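Local coordinates for putative uncharacterized protein (Pyrococcus furiosus, PDB 3VR0), which acts as an archaeal proteasome activator and is homologous to the proteasome assembly chaperones of the PAC2 family, at residues I165-Y168 and K169-E173. Sequence-based numbering, arbitrary orientation.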
ATOM      1  N   ILE C 165      24.070  29.375   0.042  1.00 38.03           N
ATOM      2  CA  ILE C 165      24.831  29.177  -1.206  1.00 39.74           C
ATOM      3  C   ILE C 165      26.258  29.749  -1.087  1.00 40.09           C
ATOM      4  O   ILE C 165      27.234  29.074  -1.438  1.00 39.53           O
ATOM      5  CB  ILE C 165      24.156  29.753  -2.443  1.00 40.20           C
ATOM      6  CG1 ILE C 165      22.893  28.949  -2.770  1.00 40.75           C
ATOM      7  CG2 ILE C 165      25.128  29.651  -3.630  1.00 39.21           C
ATOM      8  CD1 ILE C 165      22.022  29.554  -3.879  1.00 39.95           C
ATOM      9  N   GLU C 166      26.384  30.956  -0.547  1.00 41.35           N
ATOM     10  CA  GLU C 166      27.720  31.555  -0.496  1.00 43.99           C
ATOM     11  C   GLU C 166      28.522  31.044   0.713  1.00 43.78           C
ATOM     12  O   GLU C 166      29.770  30.911   0.652  1.00 43.17           O
ATOM     13  CB  GLU C 166      27.673  33.072  -0.613  1.00 45.25           C
ATOM     14  CG  GLU C 166      27.198  33.856   0.602  1.00 49.73           C
ATOM     15  CD  GLU C 166      27.682  35.315   0.523  1.00 57.13           C
ATOM     16  OE1 GLU C 166      28.507  35.612  -0.388  1.00 59.89           O
ATOM     17  OE2 GLU C 166      27.249  36.159   1.354  1.00 58.73           O
ATOM     18  N   TYR C 167      27.781  30.652   1.756  1.00 43.04           N
ATOM     19  CA  TYR C 167      28.385  29.932   2.868  1.00 42.31           C
ATOM     20  C   TYR C 167      29.128  28.734   2.324  1.00 41.52           C
ATOM     21  O   TYR C 167      30.337  28.630   2.514  1.00 41.11           O
ATOM     22  CB  TYR C 167      27.361  29.529   3.947  1.00 42.51           C
ATOM     23  CG  TYR C 167      27.976  28.726   5.067  1.00 43.05           C
ATOM     24  CD1 TYR C 167      28.756  29.353   6.074  1.00 43.00           C
ATOM     25  CD2 TYR C 167      27.812  27.345   5.125  1.00 41.44           C
ATOM     26  CE1 TYR C 167      29.341  28.613   7.102  1.00 40.23           C
ATOM     27  CE2 TYR C 167      28.391  26.596   6.156  1.00 42.55           C
ATOM     28  CZ  TYR C 167      29.153  27.241   7.141  1.00 42.39           C
ATOM     29  OH  TYR C 167      29.730  26.484   8.139  1.00 42.83           O
ATOM     30  N   TYR C 168      28.435  27.846   1.608  1.00 40.94           N
ATOM     31  CA  TYR C 168      29.109  26.646   1.132  1.00 40.21           C
ATOM     32  C   TYR C 168      30.034  26.940  -0.022  1.00 40.51           C
ATOM     33  O   TYR C 168      31.004  26.228  -0.222  1.00 39.45           O
ATOM     34  CB  TYR C 168      28.142  25.508   0.768  1.00 39.62           C
ATOM     35  CG  TYR C 168      27.451  24.941   1.970  1.00 38.03           C
ATOM     36  CD1 TYR C 168      26.117  25.218   2.218  1.00 34.29           C
ATOM     37  CD2 TYR C 168      28.143  24.150   2.873  1.00 36.03           C
ATOM     38  CE1 TYR C 168      25.486  24.730   3.337  1.00 34.57           C
ATOM     39  CE2 TYR C 168      27.543  23.669   3.992  1.00 34.50           C
ATOM     40  CZ  TYR C 168      26.216  23.952   4.225  1.00 34.38           C
ATOM     41  OH  TYR C 168      25.618  23.446   5.329  1.00 27.88           O
ATOM     42  N   LYS C 169      29.718  27.966  -0.804  1.00 42.29           N
ATOM     43  CA  LYS C 169      30.639  28.365  -1.897  1.00 44.11           C
ATOM     44  C   LYS C 169      32.003  28.711  -1.353  1.00 43.92           C
ATOM     45  O   LYS C 169      32.982  28.254  -1.888  1.00 44.06           O
ATOM     46  CB  LYS C 169      30.110  29.534  -2.717  1.00 44.00           C
ATOM     47  CG  LYS C 169      29.419  29.103  -4.008  1.00 46.32           C
ATOM     48  CD  LYS C 169      28.837  30.315  -4.749  1.00 49.56           C
ATOM     49  CE  LYS C 169      28.082  29.902  -5.997  1.00 52.01           C
ATOM     50  NZ  LYS C 169      27.064  30.948  -6.344  1.00 52.64           N
ATOM     51  N   SER C 170      32.041  29.476  -0.263  1.00 45.61           N
ATOM     52  CA  SER C 170      33.302  29.863   0.412  1.00 46.41           C
ATOM     53  C   SER C 170      34.096  28.640   0.802  1.00 46.56           C
ATOM     54  O   SER C 170      35.277  28.525   0.460  1.00 46.77           O
ATOM     55  CB  SER C 170      33.028  30.652   1.680  1.00 46.36           C
ATOM     56  OG  SER C 170      32.182  31.734   1.407  1.00 48.73           O
ATOM     57  N   LYS C 171      33.434  27.721   1.505  1.00 46.33           N
ATOM     58  CA  LYS C 171      34.079  26.498   1.991  1.00 46.08           C
ATOM     59  C   LYS C 171      34.665  25.716   0.854  1.00 45.86           C
ATOM     60  O   LYS C 171      35.678  25.059   1.033  1.00 46.35           O
ATOM     61  CB  LYS C 171      33.082  25.602   2.735  1.00 46.16           C
ATOM     62  CG  LYS C 171      32.383  26.271   3.872  1.00 45.31           C
ATOM     63  CD  LYS C 171      33.273  26.310   5.050  1.00 47.20           C
ATOM     64  CE  LYS C 171      32.550  26.872   6.254  1.00 49.58           C
ATOM     65  NZ  LYS C 171      33.561  26.969   7.349  1.00 51.43           N
ATOM     66  N   LEU C 172      34.022  25.794  -0.308  1.00 45.95           N
ATOM     67  CA  LEU C 172      34.397  24.999  -1.486  1.00 46.49           C
ATOM     68  C   LEU C 172      35.437  25.669  -2.407  1.00 47.73           C
ATOM     69  O   LEU C 172      36.004  25.021  -3.287  1.00 46.87           O
ATOM     70  CB  LEU C 172      33.147  24.664  -2.306  1.00 45.62           C
ATOM     71  CG  LEU C 172      32.242  23.542  -1.788  1.00 42.88           C
ATOM     72  CD1 LEU C 172      30.826  23.726  -2.295  1.00 42.26           C
ATOM     73  CD2 LEU C 172      32.771  22.212  -2.220  1.00 37.43           C
ATOM     74  N   GLU C 173      35.649  26.966  -2.225  1.00 49.89           N
ATOM     75  CA  GLU C 173      36.658  27.724  -2.985  1.00 52.38           C
ATOM     76  C   GLU C 173      37.989  26.922  -3.036  1.00 52.74           C
ATOM     77  O   GLU C 173      38.539  26.553  -1.992  1.00 53.04           O
ATOM     78  CB  GLU C 173      36.818  29.096  -2.315  1.00 53.12           C
ATOM     79  CG  GLU C 173      37.291  30.240  -3.211  1.00 58.21           C
ATOM     80  CD  GLU C 173      36.535  31.572  -2.987  1.00 64.03           C
ATOM     81  OE1 GLU C 173      36.024  31.849  -1.860  1.00 65.11           O
ATOM     82  OE2 GLU C 173      36.464  32.358  -3.970  1.00 66.62           O
TER
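The ring of Y167 meets the aliphatic end of K171 one helical turn on: CE of the lysine comes within 3.5 Å of CZ of Y167 and also touches the phenol oxygen, approaching at a slant to the ring. Y168 brings its CD1 in plane to an edge of that same ring, while CD2 of Y167 sits 3.7 Å above the plane of the Y168 ring, over its centre, so the two neighbouring tyrosines meet roughly T-shaped. K171 gets to the phenol by a bend in its chain at chi2 (-79°), beyond which it runs extended. On another side of the helix K169 lies alongside I165, both pointing the same way, with NZ of K169 3.6 Å from CG2 of I165. L172 packs differently: its CD1 rests 3.3 Å from O of Y168, against the backbone rather than the ring.

E166 O is gripped twice, by the backbone N of S170 at 2.8 Å and by the side-chain OG of S170 at 2.7 Å, and the two donors come from opposite faces of the carbonyl plane. The serine OG folds back beside its own N (chi1 -53°) to make this second bond. The bond from K171 N to Y167 O, at 3.4 Å, is weak, and E173 is already past the helical conformation.

Residues 165-172 make up nearly all of the short helix 164-172, which joins strands 155-159 and 179-181 in a beta-alpha-beta unit; 179-181 is an outermost strand of the main sheet within this chain. I165 and Y168 pack on V159 and W181, K169 makes a cation-pi contact with W181, and Y168 OH hydrogen-bonds E137. From the neighbouring helix 221-235, I234 touches Y168, K171 and L172.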